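PDB 2GFI: phytase from Debaryomyces castellii, which probably hydrolyses phytate, myo-inositol hexakisphosphate, as a 3-phytase of the histidine acid phosphatase family, releasing phosphate. Local coordinates for residues Q30-G38 with N277-Y285; T122-Y131 with Y261-S269. One frame throughout, in Å; residues are numbered along the deposited sequence.

Contact 1. Residues Q30-G38 with N277-Y285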
# COMPACT_ATOMS: atom_id res chain seq x y z
N GLN A 30 7.83 10.60 -2.74
CA GLN A 30 8.98 11.40 -3.19
C GLN A 30 9.95 10.53 -4.02
O GLN A 30 10.74 11.04 -4.80
CB GLN A 30 9.73 11.97 -1.98
CG GLN A 30 10.06 10.88 -0.98
CD GLN A 30 10.87 11.31 0.22
OE1 GLN A 30 10.47 11.04 1.37
NE2 GLN A 30 11.99 11.96 -0.02
N TYR A 31 9.87 9.21 -3.85
CA TYR A 31 10.88 8.31 -4.42
C TYR A 31 10.45 7.71 -5.75
O TYR A 31 11.14 6.88 -6.30
CB TYR A 31 11.18 7.18 -3.44
CG TYR A 31 11.87 7.61 -2.18
CD1 TYR A 31 13.16 8.11 -2.20
CD2 TYR A 31 11.22 7.47 -0.94
CE1 TYR A 31 13.80 8.48 -1.01
CE2 TYR A 31 11.84 7.80 0.24
CZ TYR A 31 13.13 8.30 0.19
OH TYR A 31 13.73 8.64 1.36
N ASN A 32 9.30 8.11 -6.24
CA ASN A 32 8.82 7.57 -7.46
C ASN A 32 9.71 8.00 -8.65
O ASN A 32 9.88 9.21 -8.88
CB ASN A 32 7.34 7.93 -7.67
CG ASN A 32 6.69 7.07 -8.72
OD1 ASN A 32 7.16 7.04 -9.86
ND2 ASN A 32 5.64 6.34 -8.36
N ILE A 33 10.24 7.01 -9.37
CA ILE A 33 11.16 7.14 -10.50
C ILE A 33 10.56 8.09 -11.57
O ILE A 33 11.26 8.94 -12.13
CB ILE A 33 11.50 5.67 -11.04
CG1 ILE A 33 12.71 5.56 -11.99
CG2 ILE A 33 10.35 5.03 -11.72
CD1 ILE A 33 13.62 6.69 -11.90
N ILE A 34 9.25 7.95 -11.82
CA ILE A 34 8.58 8.81 -12.76
C ILE A 34 8.86 10.29 -12.52
O ILE A 34 9.03 11.05 -13.49
CB ILE A 34 7.07 8.55 -12.77
CG1 ILE A 34 6.80 7.11 -13.16
CG2 ILE A 34 6.37 9.50 -13.74
CD1 ILE A 34 5.35 6.71 -13.09
N ARG A 35 8.94 10.70 -11.26
CA ARG A 35 9.05 12.11 -10.96
C ARG A 35 10.42 12.65 -11.37
O ARG A 35 10.59 13.86 -11.44
CB ARG A 35 8.67 12.46 -9.49
CG ARG A 35 7.14 12.29 -9.24
CD ARG A 35 6.37 13.41 -8.48
NE ARG A 35 4.98 12.97 -8.14
CZ ARG A 35 4.76 11.94 -7.27
NH1 ARG A 35 5.81 11.31 -6.71
NH2 ARG A 35 3.52 11.54 -6.95
N PHE A 36 11.37 11.76 -11.68
CA PHE A 36 12.72 12.17 -12.07
C PHE A 36 13.00 11.98 -13.54
O PHE A 36 14.12 12.29 -14.00
CB PHE A 36 13.77 11.44 -11.24
CG PHE A 36 13.52 11.55 -9.78
CD1 PHE A 36 13.42 12.81 -9.18
CD2 PHE A 36 13.29 10.42 -9.01
CE1 PHE A 36 13.12 12.93 -7.85
CE2 PHE A 36 13.01 10.54 -7.65
CZ PHE A 36 12.91 11.79 -7.08
N LEU A 37 11.99 11.49 -14.27
CA LEU A 37 12.20 11.14 -15.69
C LEU A 37 11.66 12.19 -16.65
O LEU A 37 11.54 11.93 -17.83
CB LEU A 37 11.69 9.74 -16.02
CG LEU A 37 12.52 8.67 -15.29
CD1 LEU A 37 11.91 7.28 -15.45
CD2 LEU A 37 13.94 8.72 -15.78
N GLY A 38 11.36 13.38 -16.12
CA GLY A 38 11.11 14.55 -16.96
C GLY A 38 9.82 14.55 -17.78
O GLY A 38 9.73 15.25 -18.76
N ASN A 277 19.61 7.63 -6.98
CA ASN A 277 18.61 8.68 -6.79
C ASN A 277 19.19 10.06 -7.05
O ASN A 277 18.58 10.92 -7.68
CB ASN A 277 18.04 8.63 -5.36
CG ASN A 277 17.13 7.46 -5.15
OD1 ASN A 277 17.35 6.38 -5.73
ND2 ASN A 277 16.09 7.65 -4.34
N GLU A 278 20.41 10.25 -6.58
CA GLU A 278 21.06 11.54 -6.71
C GLU A 278 21.29 11.91 -8.20
O GLU A 278 21.20 13.05 -8.56
CB GLU A 278 22.32 11.53 -5.86
CG GLU A 278 23.38 12.54 -6.25
CD GLU A 278 24.49 12.64 -5.23
OE1 GLU A 278 24.89 11.60 -4.64
OE2 GLU A 278 24.97 13.78 -5.02
N GLU A 279 21.52 10.92 -9.06
CA GLU A 279 21.68 11.17 -10.48
C GLU A 279 20.35 11.47 -11.13
O GLU A 279 20.26 12.40 -11.91
CB GLU A 279 22.39 10.00 -11.16
CG GLU A 279 23.84 9.95 -10.77
CD GLU A 279 24.48 8.57 -10.79
OE1 GLU A 279 23.80 7.51 -11.00
OE2 GLU A 279 25.72 8.55 -10.53
N PHE A 280 19.32 10.70 -10.80
CA PHE A 280 17.98 10.97 -11.30
C PHE A 280 17.54 12.36 -10.94
O PHE A 280 16.93 13.06 -11.75
CB PHE A 280 16.96 10.01 -10.67
CG PHE A 280 16.95 8.66 -11.27
CD1 PHE A 280 16.59 8.47 -12.59
CD2 PHE A 280 17.24 7.55 -10.48
CE1 PHE A 280 16.56 7.17 -13.15
CE2 PHE A 280 17.24 6.28 -11.01
CZ PHE A 280 16.90 6.08 -12.36
N ILE A 281 17.79 12.78 -9.70
CA ILE A 281 17.34 14.09 -9.25
C ILE A 281 18.02 15.24 -10.02
O ILE A 281 17.39 16.27 -10.34
CB ILE A 281 17.56 14.19 -7.72
CG1 ILE A 281 16.54 13.32 -6.98
CG2 ILE A 281 17.53 15.61 -7.27
CD1 ILE A 281 16.89 13.06 -5.49
N GLN A 282 19.30 15.06 -10.35
CA GLN A 282 20.02 16.08 -11.12
C GLN A 282 19.58 16.01 -12.57
O GLN A 282 19.35 17.04 -13.20
CB GLN A 282 21.52 15.90 -11.00
CG GLN A 282 22.01 16.32 -9.67
CD GLN A 282 23.38 15.78 -9.38
OE1 GLN A 282 23.52 14.59 -9.07
NE2 GLN A 282 24.38 16.63 -9.48
N TYR A 283 19.46 14.79 -13.09
CA TYR A 283 18.86 14.66 -14.40
C TYR A 283 17.51 15.38 -14.46
O TYR A 283 17.27 16.16 -15.39
CB TYR A 283 18.66 13.21 -14.81
CG TYR A 283 17.92 13.14 -16.14
CD1 TYR A 283 18.59 13.37 -17.35
CD2 TYR A 283 16.56 12.84 -16.18
CE1 TYR A 283 17.93 13.29 -18.57
CE2 TYR A 283 15.89 12.75 -17.39
CZ TYR A 283 16.58 12.99 -18.59
OH TYR A 283 15.93 12.90 -19.79
N SER A 284 16.64 15.07 -13.49
CA SER A 284 15.31 15.64 -13.43
C SER A 284 15.36 17.15 -13.47
O SER A 284 14.55 17.79 -14.13
CB SER A 284 14.62 15.23 -12.14
OG SER A 284 13.25 15.58 -12.21
N TYR A 285 16.31 17.73 -12.75
CA TYR A 285 16.37 19.17 -12.67
C TYR A 285 16.88 19.77 -13.97
O TYR A 285 16.47 20.88 -14.35
CB TYR A 285 17.17 19.66 -11.49
CG TYR A 285 17.10 21.15 -11.38
CD1 TYR A 285 15.88 21.78 -11.23
CD2 TYR A 285 18.25 21.95 -11.49
CE1 TYR A 285 15.80 23.14 -11.17
CE2 TYR A 285 18.19 23.31 -11.42
CZ TYR A 285 16.96 23.90 -11.26
OH TYR A 285 16.84 25.27 -11.16
O HOH W 1 11.35 14.95 -13.80
O HOH W 2 13.62 11.99 -19.71
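Phe-36 and Phe-280 meet CB to CB, 3.5 Å apart, and their side chains cross at about a right angle. Apolar contacts carry most of the interface. Ile-281 runs alongside Phe-36, pointing the same way, and lays its CG1 over a face of that ring in a CH-pi contact, 4.0 Å from the centroid. On the Phe-280 ring the corresponding place is taken by the Ile-33 CD1 methyl, 3.4 Å from the centroid and 18° off the ring normal; CG1 of Ile-33 lies anti to the backbone N (chi1 -166°), which swings the CG1 branch toward the helix. Leu-37 CD2 approaches the same ring obliquely. Replacing Phe-280 by alanine would remove the ring and probably open a gap under Ile-33 CD1 and beside Leu-37 CD2, leaving both without their aromatic partner.

Two waters make clear polar links. One joins Ser-284 OG, at 2.6 Å, to Arg-35 O and Gly-38 N; another bridges Tyr-283 OH and Leu-37 O. Phe-36 O lies in the plane of the Tyr-283 ring, at its edge.

The 30-38 loop thus packs on the start of helix 277-295, while helix 249-266 supplies Phe-256 to Phe-280 and Tyr-283, and Ala-260 to Leu-37.

Contact 2. Residues T122-Y131 with Y261-S269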
# COMPACT_ATOMS: atom_id res chain seq x y z
N THR A 122 1.91 3.85 -26.84
CA THR A 122 1.93 2.42 -26.47
C THR A 122 0.47 2.03 -26.23
O THR A 122 -0.33 2.84 -25.76
CB THR A 122 2.74 2.24 -25.20
OG1 THR A 122 2.45 3.35 -24.32
CG2 THR A 122 4.29 2.33 -25.50
N SER A 123 0.14 0.80 -26.56
CA SER A 123 -1.23 0.33 -26.46
C SER A 123 -1.13 -1.16 -26.23
O SER A 123 -0.06 -1.70 -26.39
CB SER A 123 -1.96 0.56 -27.79
OG SER A 123 -1.42 -0.32 -28.75
N PRO A 124 -2.22 -1.81 -25.81
CA PRO A 124 -2.27 -3.25 -25.71
C PRO A 124 -1.84 -3.94 -27.00
O PRO A 124 -1.45 -5.09 -26.99
CB PRO A 124 -3.76 -3.51 -25.46
CG PRO A 124 -4.19 -2.37 -24.68
CD PRO A 124 -3.46 -1.19 -25.32
N LYS A 125 -1.94 -3.22 -28.11
CA LYS A 125 -1.70 -3.78 -29.43
C LYS A 125 -0.20 -3.81 -29.80
O LYS A 125 0.27 -4.73 -30.45
CB LYS A 125 -2.54 -2.98 -30.42
CG LYS A 125 -2.52 -3.41 -31.86
CD LYS A 125 -3.26 -2.34 -32.65
CE LYS A 125 -3.56 -2.77 -34.06
NZ LYS A 125 -4.30 -1.65 -34.72
N ASN A 126 0.56 -2.81 -29.34
CA ASN A 126 1.96 -2.71 -29.71
C ASN A 126 2.92 -2.84 -28.52
O ASN A 126 4.15 -2.62 -28.64
CB ASN A 126 2.19 -1.42 -30.52
CG ASN A 126 2.06 -0.15 -29.66
OD1 ASN A 126 2.12 -0.23 -28.45
ND2 ASN A 126 1.88 1.02 -30.30
N SER A 127 2.37 -3.25 -27.38
CA SER A 127 3.06 -3.15 -26.12
C SER A 127 2.46 -4.09 -25.09
O SER A 127 1.25 -4.29 -25.07
CB SER A 127 2.91 -1.72 -25.61
OG SER A 127 3.67 -1.55 -24.43
N ASP A 128 3.30 -4.66 -24.22
CA ASP A 128 2.78 -5.51 -23.14
C ASP A 128 2.86 -4.79 -21.78
O ASP A 128 2.76 -5.39 -20.72
CB ASP A 128 3.49 -6.88 -23.15
CG ASP A 128 4.79 -6.84 -22.45
OD1 ASP A 128 5.33 -5.74 -22.19
OD2 ASP A 128 5.37 -7.89 -22.08
N SER A 129 3.01 -3.48 -21.85
CA SER A 129 3.16 -2.66 -20.68
C SER A 129 1.81 -2.27 -20.10
O SER A 129 0.92 -1.81 -20.79
CB SER A 129 3.88 -1.39 -21.07
OG SER A 129 4.12 -0.64 -19.92
N ILE A 130 1.65 -2.44 -18.80
CA ILE A 130 0.47 -1.89 -18.11
C ILE A 130 0.39 -0.37 -18.23
O ILE A 130 -0.67 0.20 -18.06
CB ILE A 130 0.42 -2.36 -16.63
CG1 ILE A 130 1.55 -1.71 -15.82
CG2 ILE A 130 0.48 -3.88 -16.57
CD1 ILE A 130 1.37 -1.84 -14.34
N TYR A 131 1.54 0.27 -18.50
CA TYR A 131 1.63 1.72 -18.58
C TYR A 131 1.26 2.27 -19.98
O TYR A 131 1.53 3.42 -20.29
CB TYR A 131 3.04 2.16 -18.19
CG TYR A 131 3.37 1.75 -16.77
CD1 TYR A 131 2.63 2.26 -15.68
CD2 TYR A 131 4.42 0.87 -16.51
CE1 TYR A 131 2.93 1.91 -14.41
CE2 TYR A 131 4.71 0.49 -15.27
CZ TYR A 131 3.98 1.00 -14.19
OH TYR A 131 4.30 0.57 -12.91
N TYR A 261 11.50 5.48 -21.42
CA TYR A 261 10.85 4.80 -22.53
C TYR A 261 10.76 3.31 -22.46
O TYR A 261 9.75 2.77 -22.84
CB TYR A 261 11.35 5.33 -23.89
CG TYR A 261 10.78 6.69 -24.04
CD1 TYR A 261 9.45 6.85 -24.36
CD2 TYR A 261 11.54 7.81 -23.73
CE1 TYR A 261 8.88 8.09 -24.44
CE2 TYR A 261 10.97 9.08 -23.82
CZ TYR A 261 9.64 9.19 -24.18
OH TYR A 261 9.05 10.42 -24.25
N GLU A 262 11.80 2.62 -21.99
CA GLU A 262 11.70 1.18 -21.85
C GLU A 262 10.67 0.79 -20.79
O GLU A 262 9.94 -0.23 -20.91
CB GLU A 262 13.06 0.59 -21.47
CG GLU A 262 13.06 -0.93 -21.52
CD GLU A 262 14.46 -1.49 -21.43
OE1 GLU A 262 15.22 -1.07 -20.53
OE2 GLU A 262 14.80 -2.34 -22.28
N LEU A 263 10.62 1.60 -19.72
CA LEU A 263 9.55 1.49 -18.74
C LEU A 263 8.16 1.62 -19.40
O LEU A 263 7.32 0.73 -19.26
CB LEU A 263 9.77 2.54 -17.63
CG LEU A 263 8.72 2.64 -16.50
CD1 LEU A 263 8.61 1.34 -15.70
CD2 LEU A 263 9.16 3.76 -15.57
N ASN A 264 7.94 2.70 -20.17
CA ASN A 264 6.69 2.85 -20.93
C ASN A 264 6.42 1.63 -21.80
O ASN A 264 5.33 1.06 -21.78
CB ASN A 264 6.77 4.06 -21.87
CG ASN A 264 6.72 5.35 -21.16
OD1 ASN A 264 6.54 5.39 -19.95
ND2 ASN A 264 6.86 6.43 -21.91
N VAL A 265 7.42 1.21 -22.54
CA VAL A 265 7.21 0.18 -23.54
C VAL A 265 7.07 -1.22 -22.96
O VAL A 265 6.21 -1.98 -23.39
CB VAL A 265 8.31 0.25 -24.63
CG1 VAL A 265 8.24 -1.01 -25.53
CG2 VAL A 265 8.14 1.54 -25.44
N LYS A 266 7.95 -1.56 -22.03
CA LYS A 266 8.08 -2.92 -21.50
C LYS A 266 7.42 -3.09 -20.13
O LYS A 266 7.12 -4.21 -19.73
CB LYS A 266 9.56 -3.27 -21.35
CG LYS A 266 10.38 -3.16 -22.65
CD LYS A 266 9.95 -4.18 -23.72
CE LYS A 266 10.32 -5.60 -23.32
NZ LYS A 266 10.12 -6.45 -24.55
N GLY A 267 7.25 -1.99 -19.40
CA GLY A 267 6.64 -2.07 -18.07
C GLY A 267 7.66 -2.20 -16.99
O GLY A 267 7.31 -2.28 -15.82
N ALA A 268 8.94 -2.21 -17.39
CA ALA A 268 10.11 -2.35 -16.52
C ALA A 268 11.35 -2.13 -17.36
O ALA A 268 11.41 -2.51 -18.53
CB ALA A 268 10.18 -3.73 -15.84
N SER A 269 12.35 -1.49 -16.78
CA SER A 269 13.56 -1.28 -17.52
C SER A 269 14.77 -1.56 -16.66
O SER A 269 14.99 -0.88 -15.67
CB SER A 269 13.64 0.17 -17.98
OG SER A 269 14.88 0.40 -18.61
O HOH W 3 3.69 3.14 -21.92
O HOH W 4 6.20 -4.25 -24.94
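Asn-264 O, a carbonyl in the last turn of helix 249-266, is gripped from the 122-131 loop by Ser-129 OG, in a weak hydrogen bond of 2.8 Å, and by a water. That water donates to Asn-264 O at 2.7 Å, makes a weak bond to Tyr-131 O and also meets Thr-122 OG1, tying both ends of the loop segment to one helix carbonyl. Thr-122 OG1 has a further partner in the backbone N of Gly-133.

The next carbonyl, Val-265 O, is held in a similar way. Ser-127 OG donates to it at 2.8 Å, tilted 23° from the carbonyl plane, and a second water links it to Asp-128 N. Both serines place OG anti to their own backbone N (chi1 -175° in each), reaching out to the helix. Each hydroxyl also accepts from the backbone N two residues on, Ser-129 N and Tyr-131 N respectively, so two successive ST turns fix the hydroxyls that meet the helix end.

Apolar contacts are few. Thr-122 CG2 meets Val-265 CG2 at 3.9 Å, the side chains crossing at about a right angle, and Tyr-131 CE2 lies 4.0 Å from Leu-263 CD1. Gly-267 O sits at the edge of the Tyr-131 ring, in its plane, while Ile-130 CG1 covers the centre of one face.

Gly-267 leaves the helix with positive phi, and its CA comes within 3.4 Å of Ser-129 OG. The last-turn carbonyls Asn-264 O and Val-265 O thus accept from loop serine hydroxyls and waters at a helix C-terminus that ends in a positive-phi glycine. The arrangement lies near the predicted catalytic site: the Asn-264 side chain, bonded through ND2 to Ala-40 O and Arg-73 O, is about 8 Å from that of His-70, the predicted nucleophile.

Contacts 1 and 2 have centres 20 Å apart, and they meet where Ile-33 CG2 packs against Leu-263 CD2 at 4.2 Å. Along the chain the order is 30-38, 122-131, 261-269, 277-285, so the pairing of contact 2 falls wholly between the two segments of contact 1. Their later segments belong to consecutive helices, 249-266 and 277-295, and their earlier ones to loops that come before and after strand 59-69 in the chain. Contact 1 thus brings the N-terminal region onto this helical pair, and contact 2 joins the loop before helix 133-148 to the end of helix 249-266. Both also touch the second subunit, contact 1 partly through helix 277-295 and contact 2 through its loop, so both lie close to an interface of the four-chain assembly.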